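Local structure of regulator of chromosome condensation (Saccharomyces cerevisiae, 3OF7) at residues Val240-Arg243 / Phe244-Lys247; Gly282-Phe286 / Gly287-Val291; Cys337-Asp341 / Met342-Gly346; Tyr357-Val360 / His361-Arg365. The protein acts as a guanine nucleotide exchange factor that promotes exchange of GDP for GTP on GSP1 and GSP2, binds chromatin and controls RNA metabolism and transport. All coordinates share one frame; numbering follows the deposited sequence.

Contact 1. Residues Val240-Arg243 / Phe244-Lys247; sequences VMER and FRLK
In the surface loop that links strands 225-229 and 252-253 of the fourth RCC1 repeat, Met241 and Glu242 are tied to Phe244 and Arg245 as the chain makes a tight turn. Phe244 N donates to Met241 O at 2.9 Å, and Arg245 N reaches Glu242 O at 3.2 Å. Glu242 and Arg245 are also joined through their side chains, by a salt bridge from Arg245 NH1 to Glu242 OE1 at 2.9 Å. The bend of the arginine at chi3 (73°) turns its guanidinium back toward the acid, whose oxygen is met on its syn side and near the guanidinium plane. Arg245 NH2 is held by Asn230. With an alanine here, the Glu242 carboxylate would probably lose its charged mate and Asn230 OD1 its donor. Apart from this pair, Arg243 CG makes a CH-pi contact over one face of the Phe244 ring, 4.1 Å from its centroid, while Met241 CE touches the edge of that ring at CE2 (3.9 Å). Water 1 donates to Arg243 O and accepts from Lys247 N, bridging the two backbone groups. Ion pair, water bridge and aromatic contact thus all occur at the surface, where solvent probably weakens the charge attraction.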
# COMPACT_ATOMS: atom_id res chain seq x y z
N VAL A 240 15.90 -6.95 -17.27
CA VAL A 240 15.80 -8.41 -17.41
C VAL A 240 15.33 -8.75 -18.82
O VAL A 240 14.19 -8.50 -19.18
CB VAL A 240 14.86 -9.06 -16.36
CG1 VAL A 240 14.96 -10.57 -16.42
CG2 VAL A 240 15.17 -8.57 -14.94
N MET A 241 16.23 -9.32 -19.62
CA MET A 241 15.91 -9.73 -20.99
C MET A 241 14.90 -10.87 -20.97
O MET A 241 14.92 -11.70 -20.06
CB MET A 241 17.19 -10.15 -21.74
CG MET A 241 18.11 -8.98 -22.13
SD MET A 241 19.62 -9.49 -23.04
CE MET A 241 19.14 -11.12 -23.56
N GLU A 242 14.03 -10.91 -21.98
CA GLU A 242 12.93 -11.88 -22.06
C GLU A 242 13.26 -13.29 -21.58
O GLU A 242 12.54 -13.83 -20.73
CB GLU A 242 12.33 -11.95 -23.49
CG GLU A 242 11.22 -12.99 -23.67
CD GLU A 242 9.91 -12.64 -22.95
OE1 GLU A 242 9.80 -11.52 -22.41
OE2 GLU A 242 8.99 -13.49 -22.93
N ARG A 243 14.31 -13.90 -22.12
CA ARG A 243 14.57 -15.31 -21.84
C ARG A 243 15.12 -15.57 -20.44
O ARG A 243 15.27 -16.72 -20.05
CB ARG A 243 15.48 -15.95 -22.91
CG ARG A 243 16.94 -15.55 -22.85
CD ARG A 243 17.67 -16.17 -24.04
NE ARG A 243 19.09 -15.84 -24.06
CZ ARG A 243 19.59 -14.73 -24.58
NH1 ARG A 243 18.77 -13.82 -25.11
NH2 ARG A 243 20.90 -14.52 -24.56
N PHE A 244 15.42 -14.50 -19.69
CA PHE A 244 15.89 -14.62 -18.30
C PHE A 244 14.81 -14.25 -17.26
O PHE A 244 15.07 -14.28 -16.06
CB PHE A 244 17.16 -13.78 -18.09
CG PHE A 244 18.33 -14.22 -18.95
CD1 PHE A 244 19.05 -15.37 -18.64
CD2 PHE A 244 18.71 -13.47 -20.06
CE1 PHE A 244 20.13 -15.78 -19.44
CE2 PHE A 244 19.78 -13.87 -20.87
CZ PHE A 244 20.49 -15.03 -20.55
N ARG A 245 13.60 -13.93 -17.73
CA ARG A 245 12.51 -13.50 -16.84
C ARG A 245 12.01 -14.58 -15.88
O ARG A 245 11.55 -14.26 -14.79
CB ARG A 245 11.35 -12.92 -17.65
CG ARG A 245 11.68 -11.57 -18.28
CD ARG A 245 10.58 -11.10 -19.20
NE ARG A 245 9.40 -10.65 -18.47
CZ ARG A 245 8.17 -10.65 -18.97
NH1 ARG A 245 7.94 -11.11 -20.20
NH2 ARG A 245 7.15 -10.22 -18.23
N LEU A 246 12.10 -15.84 -16.27
CA LEU A 246 11.73 -16.91 -15.36
C LEU A 246 12.94 -17.50 -14.64
O LEU A 246 12.86 -17.84 -13.45
CB LEU A 246 10.93 -18.01 -16.07
CG LEU A 246 9.49 -17.67 -16.49
CD1 LEU A 246 8.85 -18.83 -17.24
CD2 LEU A 246 8.63 -17.28 -15.29
N LYS A 247 14.07 -17.60 -15.34
CA LYS A 247 15.32 -18.08 -14.74
C LYS A 247 15.70 -17.27 -13.50
O LYS A 247 16.27 -17.81 -12.56
CB LYS A 247 16.47 -18.05 -15.76
CG LYS A 247 16.41 -19.18 -16.80
CD LYS A 247 17.44 -18.93 -17.92
CE LYS A 247 17.26 -19.92 -19.08
NZ LYS A 247 18.12 -19.58 -20.26
O HOH W 1 13.67 -17.54 -18.12

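Contact 2. Residues Gly282-Phe286 / Gly287-Val291; sequences GLNQF and GQCGV
Gly287 meets Asn284 twice. Its N donates to Asn284 O at 3.1 Å, closing a type I turn from well above the carbonyl plane, and its CA lies 3.0 Å from Asn284 OD1. With phi at 73°, a side chain on this residue would run into Phe286 O. Gln288 follows, its CG placed between the backbone N and the carbonyl carbon (chi1 59°), and with a further bend at chi2 the amide curls back under the preceding turn. There OE1 accepts from Phe286 N at 2.9 Å, the donor lying in the carbonyl plane, while CD rests 3.4 Å from Leu283 O and NE2 touches Leu283 CG at 3.7 Å. A leucine in its place is likely to leave Phe286 N without this acceptor and the turn freer to shift. The two successive type I turns, Asn284 to Gly287 and Gly287 to Gly290, belong to the loop that leaves strand 278-281 in a blade of the RCC1 beta-propeller; the chain turns a corner at Gly282 to enter it. Cys289 N is taken by Asn284 OD1 at 2.9 Å, so the asparagine side chain reaches across into the second turn; Cys289 CB packs against the same amide, and SG lies 3.5 Å from Leu283 O. Gly290 N closes that turn on Gly287 O, again at positive phi. Last comes Val291, whose CG2 touches Asn284 ND2 at 3.8 Å and whose side chain also packs on Val301 of strand 300-302.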
# COMPACT_ATOMS: atom_id res chain seq x y z
N GLY A 282 12.09 3.00 -11.52
CA GLY A 282 10.96 2.33 -12.16
C GLY A 282 10.16 3.28 -13.03
O GLY A 282 10.69 4.24 -13.60
N LEU A 283 8.86 3.00 -13.13
CA LEU A 283 8.01 3.71 -14.08
C LEU A 283 7.88 5.19 -13.73
O LEU A 283 7.64 5.53 -12.57
CB LEU A 283 6.63 3.04 -14.14
CG LEU A 283 5.61 3.63 -15.12
CD1 LEU A 283 6.04 3.40 -16.59
CD2 LEU A 283 4.22 3.09 -14.84
N ASN A 284 8.06 6.06 -14.72
CA ASN A 284 8.10 7.50 -14.46
C ASN A 284 7.46 8.40 -15.52
O ASN A 284 7.86 9.56 -15.66
CB ASN A 284 9.54 7.95 -14.17
CG ASN A 284 9.61 9.30 -13.48
OD1 ASN A 284 8.76 9.63 -12.65
ND2 ASN A 284 10.63 10.09 -13.80
N GLN A 285 6.46 7.90 -16.24
CA GLN A 285 5.91 8.68 -17.35
C GLN A 285 5.06 9.87 -16.89
O GLN A 285 4.80 10.79 -17.68
CB GLN A 285 5.20 7.81 -18.41
CG GLN A 285 3.71 7.51 -18.16
CD GLN A 285 3.46 6.38 -17.17
OE1 GLN A 285 2.68 5.46 -17.45
NE2 GLN A 285 4.09 6.46 -16.01
N PHE A 286 4.65 9.87 -15.61
CA PHE A 286 3.96 11.03 -15.03
C PHE A 286 4.79 11.76 -13.97
O PHE A 286 4.28 12.63 -13.26
CB PHE A 286 2.60 10.62 -14.45
CG PHE A 286 1.59 10.24 -15.49
CD1 PHE A 286 0.83 11.21 -16.14
CD2 PHE A 286 1.39 8.90 -15.82
CE1 PHE A 286 -0.11 10.86 -17.11
CE2 PHE A 286 0.45 8.52 -16.79
CZ PHE A 286 -0.30 9.51 -17.44
N GLY A 287 6.07 11.42 -13.87
CA GLY A 287 6.95 12.05 -12.88
C GLY A 287 6.66 11.58 -11.46
O GLY A 287 7.01 12.25 -10.49
N GLN A 288 6.02 10.41 -11.35
CA GLN A 288 5.69 9.83 -10.03
C GLN A 288 6.94 9.51 -9.19
O GLN A 288 6.86 9.41 -7.97
CB GLN A 288 4.78 8.61 -10.17
CG GLN A 288 5.33 7.44 -10.99
CD GLN A 288 4.88 7.46 -12.45
OE1 GLN A 288 5.03 8.46 -13.15
NE2 GLN A 288 4.35 6.33 -12.92
N CYS A 289 8.09 9.35 -9.85
CA CYS A 289 9.36 9.12 -9.13
C CYS A 289 9.89 10.40 -8.46
O CYS A 289 10.74 10.32 -7.57
CB CYS A 289 10.42 8.52 -10.05
SG CYS A 289 10.13 6.79 -10.48
N GLY A 290 9.39 11.56 -8.90
CA GLY A 290 9.72 12.86 -8.31
C GLY A 290 11.17 13.30 -8.49
O GLY A 290 11.70 14.04 -7.66
N VAL A 291 11.80 12.87 -9.58
CA VAL A 291 13.24 13.10 -9.76
C VAL A 291 13.60 14.19 -10.77
O VAL A 291 14.73 14.68 -10.77
CB VAL A 291 13.98 11.79 -10.14
CG1 VAL A 291 14.02 10.84 -8.95
CG2 VAL A 291 13.35 11.14 -11.36

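Contact 3. Residues Cys337-Asp341 / Met342-Gly346; sequences CGRLD and MFEVG
Leu340 and Val345 make the tight part of this double turn: Leu340 CD1 and Val345 CG2 are only 3.4 Å apart, with the side chains crossing at about a right angle. The other valine branch, CG1, presses on the backbone at Cys337 C, also at 3.4 Å. Phe343 N to Leu340 O (2.9 Å) closes the first of two consecutive type I turns; Val345 N makes a weak bond to Arg339 O. Toward the partly exposed side, at Arg339, Asp341 and Met342, carbon packing gives way to charged and polar contacts. Arg339, extended from CG to NE, gives NE to Asp341 OD2 at 2.7 Å, on the anti lone pair and close to the guanidinium plane; its NH1 bonds to His323. Met342 CE sits over the centre of one guanidinium face, 3.7 Å from Arg339 CZ. The loose pair involves buried Glu344, whose OE2 is 3.9 Å from Arg339 NE and well out of that plane, an attraction of charges alone. That oxygen is bonded to His387, while OE1 accepts from Met342 N at 2.8 Å. Cys337, ending strand 334-337, bonds to Ser325 of strand 324-329; Gly338 and Leu340 bond to strand 364-368, whose Arg365 pairs with Asp341.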
# COMPACT_ATOMS: atom_id res chain seq x y z
N CYS A 337 3.57 13.97 -5.89
CA CYS A 337 4.03 14.13 -7.27
C CYS A 337 3.42 13.06 -8.16
O CYS A 337 3.00 12.00 -7.68
CB CYS A 337 5.56 14.09 -7.36
SG CYS A 337 6.33 12.63 -6.67
N GLY A 338 3.40 13.34 -9.46
CA GLY A 338 2.82 12.44 -10.44
C GLY A 338 1.58 12.99 -11.11
O GLY A 338 1.43 14.21 -11.31
N ARG A 339 0.67 12.08 -11.44
CA ARG A 339 -0.46 12.35 -12.31
C ARG A 339 -1.53 13.28 -11.72
O ARG A 339 -1.83 13.24 -10.53
CB ARG A 339 -1.08 11.02 -12.73
CG ARG A 339 -2.05 11.14 -13.87
CD ARG A 339 -2.33 9.76 -14.44
NE ARG A 339 -3.23 9.87 -15.58
CZ ARG A 339 -3.74 8.83 -16.24
NH1 ARG A 339 -3.45 7.58 -15.88
NH2 ARG A 339 -4.54 9.06 -17.27
N LEU A 340 -2.11 14.10 -12.61
CA LEU A 340 -3.12 15.10 -12.26
C LEU A 340 -4.48 14.85 -12.92
O LEU A 340 -5.49 15.46 -12.53
CB LEU A 340 -2.56 16.48 -12.66
CG LEU A 340 -3.11 17.82 -12.17
CD1 LEU A 340 -3.13 17.89 -10.66
CD2 LEU A 340 -2.23 18.93 -12.75
N ASP A 341 -4.51 13.95 -13.92
CA ASP A 341 -5.73 13.70 -14.72
C ASP A 341 -6.94 13.32 -13.87
O ASP A 341 -8.07 13.71 -14.17
CB ASP A 341 -5.50 12.60 -15.77
CG ASP A 341 -4.42 12.96 -16.77
OD1 ASP A 341 -4.40 14.10 -17.27
OD2 ASP A 341 -3.57 12.08 -17.08
N MET A 342 -6.70 12.55 -12.81
CA MET A 342 -7.78 12.15 -11.90
C MET A 342 -7.56 12.74 -10.51
O MET A 342 -8.00 12.18 -9.50
CB MET A 342 -7.90 10.61 -11.83
CG MET A 342 -8.36 9.96 -13.15
SD MET A 342 -8.19 8.15 -13.25
CE MET A 342 -6.71 7.99 -14.23
N PHE A 343 -6.88 13.89 -10.48
CA PHE A 343 -6.59 14.62 -9.25
C PHE A 343 -5.78 13.80 -8.25
O PHE A 343 -5.88 14.02 -7.04
CB PHE A 343 -7.88 15.13 -8.58
CG PHE A 343 -8.63 16.18 -9.37
CD1 PHE A 343 -7.96 17.10 -10.18
CD2 PHE A 343 -10.02 16.28 -9.24
CE1 PHE A 343 -8.67 18.09 -10.90
CE2 PHE A 343 -10.74 17.27 -9.94
CZ PHE A 343 -10.05 18.17 -10.77
N GLU A 344 -4.99 12.84 -8.75
CA GLU A 344 -4.26 11.92 -7.88
C GLU A 344 -3.38 12.65 -6.88
O GLU A 344 -3.32 12.25 -5.71
CB GLU A 344 -3.42 10.91 -8.69
CG GLU A 344 -4.24 9.95 -9.56
CD GLU A 344 -4.44 10.43 -11.00
OE1 GLU A 344 -4.57 11.65 -11.24
OE2 GLU A 344 -4.48 9.55 -11.90
N VAL A 345 -2.72 13.72 -7.33
CA VAL A 345 -1.77 14.45 -6.47
C VAL A 345 -2.44 15.38 -5.44
O VAL A 345 -1.77 15.83 -4.50
CB VAL A 345 -0.69 15.20 -7.30
CG1 VAL A 345 0.21 14.18 -8.00
CG2 VAL A 345 -1.33 16.14 -8.31
N GLY A 346 -3.73 15.66 -5.62
CA GLY A 346 -4.51 16.40 -4.62
C GLY A 346 -4.13 17.86 -4.46
O GLY A 346 -4.25 18.41 -3.36

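Contact 4. Residues Tyr357-Val360 / His361-Arg365; sequences YKDV and HGKAR
Asp359 OD1 is gripped by two backbone N-H groups at the tip of a beta hairpin: Lys363 N at 3.0 Å, from above the carboxylate plane, and His361 N at 2.9 Å in a weak bond. The strands 357-358 and 364-368 are joined by a type I turn from Asp359 to Gly362 with the geometry of a G1 bulge. Gly362, at positive phi, donates its N to Asp359 O at 2.8 Å, and Asp359 N returns to Lys363 O. Chi1 of 66° sets the Asp359 carboxylate between its own N and carbonyl carbon, reaching over the turn to the N-H of Lys363, in the bulge, and more weakly to that of His361, within the turn. Lys358 and Ala364 form a non-hydrogen-bonded antiparallel pair, and Arg365 N bonds to Tyr357 O at 2.8 Å, the donor nearly along the C=O axis; Arg365 CB lies at the tyrosine ring edge. Asp359 OD2 stays beyond salt-bridge range of Arg365 NH1; water 2 donates to the carboxylate and accepts weakly from the guanidinium, whose NE is paired with Asp341. At the exposed tip, Val360 CG1 makes a CH-pi contact over the centre of the His361 ring, 3.8 Å from its centroid and 12° off the normal.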
# COMPACT_ATOMS: atom_id res chain seq x y z
N TYR A 357 3.55 19.88 -15.49
CA TYR A 357 3.66 19.47 -16.88
C TYR A 357 2.32 19.63 -17.60
O TYR A 357 1.30 19.11 -17.14
CB TYR A 357 4.16 18.03 -17.01
CG TYR A 357 3.93 17.44 -18.40
CD1 TYR A 357 4.77 17.77 -19.47
CD2 TYR A 357 2.87 16.57 -18.64
CE1 TYR A 357 4.55 17.24 -20.74
CE2 TYR A 357 2.64 16.03 -19.90
CZ TYR A 357 3.49 16.37 -20.95
OH TYR A 357 3.26 15.83 -22.20
N LYS A 358 2.36 20.37 -18.71
CA LYS A 358 1.22 20.53 -19.60
C LYS A 358 1.56 19.88 -20.94
O LYS A 358 2.68 20.02 -21.43
CB LYS A 358 0.89 22.01 -19.81
CG LYS A 358 0.28 22.72 -18.60
CD LYS A 358 0.01 24.20 -18.90
CE LYS A 358 -0.14 24.99 -17.61
NZ LYS A 358 -0.53 26.42 -17.82
N ASP A 359 0.60 19.17 -21.53
CA ASP A 359 0.83 18.50 -22.80
C ASP A 359 0.74 19.48 -23.98
O ASP A 359 0.54 20.68 -23.78
CB ASP A 359 -0.10 17.29 -22.99
CG ASP A 359 -1.56 17.67 -23.11
OD1 ASP A 359 -1.90 18.85 -23.38
OD2 ASP A 359 -2.41 16.77 -22.95
N VAL A 360 0.87 18.95 -25.20
CA VAL A 360 0.86 19.77 -26.41
C VAL A 360 -0.44 20.56 -26.56
O VAL A 360 -0.47 21.61 -27.20
CB VAL A 360 1.19 18.92 -27.68
CG1 VAL A 360 0.07 17.95 -27.99
CG2 VAL A 360 1.49 19.82 -28.89
N HIS A 361 -1.52 20.07 -25.95
CA HIS A 361 -2.81 20.75 -26.01
C HIS A 361 -2.99 21.80 -24.90
O HIS A 361 -4.03 22.46 -24.82
CB HIS A 361 -3.96 19.74 -25.97
CG HIS A 361 -3.85 18.67 -27.01
ND1 HIS A 361 -3.48 17.37 -26.71
CD2 HIS A 361 -4.07 18.70 -28.35
CE1 HIS A 361 -3.48 16.65 -27.82
NE2 HIS A 361 -3.83 17.43 -28.82
N GLY A 362 -1.97 21.95 -24.05
CA GLY A 362 -2.04 22.87 -22.90
C GLY A 362 -2.79 22.34 -21.68
O GLY A 362 -3.14 23.12 -20.78
N LYS A 363 -3.03 21.03 -21.63
CA LYS A 363 -3.69 20.42 -20.46
C LYS A 363 -2.65 19.96 -19.44
O LYS A 363 -1.69 19.26 -19.78
CB LYS A 363 -4.59 19.25 -20.87
CG LYS A 363 -5.44 18.65 -19.73
CD LYS A 363 -6.49 17.63 -20.23
CE LYS A 363 -5.86 16.28 -20.59
NZ LYS A 363 -6.86 15.17 -20.77
N ALA A 364 -2.84 20.37 -18.18
CA ALA A 364 -1.95 20.00 -17.09
C ALA A 364 -2.16 18.52 -16.76
O ALA A 364 -3.26 18.13 -16.37
CB ALA A 364 -2.23 20.87 -15.87
N ARG A 365 -1.12 17.71 -16.94
CA ARG A 365 -1.23 16.25 -16.77
C ARG A 365 -0.50 15.71 -15.55
O ARG A 365 -0.81 14.62 -15.07
CB ARG A 365 -0.68 15.50 -18.00
CG ARG A 365 -1.24 15.91 -19.37
CD ARG A 365 -2.61 15.30 -19.71
NE ARG A 365 -2.79 13.89 -19.31
CZ ARG A 365 -2.52 12.82 -20.05
NH1 ARG A 365 -2.00 12.93 -21.27
NH2 ARG A 365 -2.75 11.61 -19.56
O HOH W 2 -1.83 14.19 -23.59

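Overall arrangement
Contacts 2 and 3 are the more buried pair, each a double type I turn following the third strand of a propeller blade, in the fifth and sixth repeats; contacts 1 and 4 lie at the surface. Contact 1 stands apart, its nearest atoms about 12 Å from contact 2. The other three touch: Phe286 of contact 2 packs on Arg339, Asp341 and Arg365, and Asp341 OD1 of contact 3 meets Arg365 NE of contact 4 at 2.6 Å, linking loop and hairpin within the sixth repeat. Amide and backbone bonds dominate contact 2, buried carbon packing beside a charge network marks contact 3, and the two surface turns draw on water bridges.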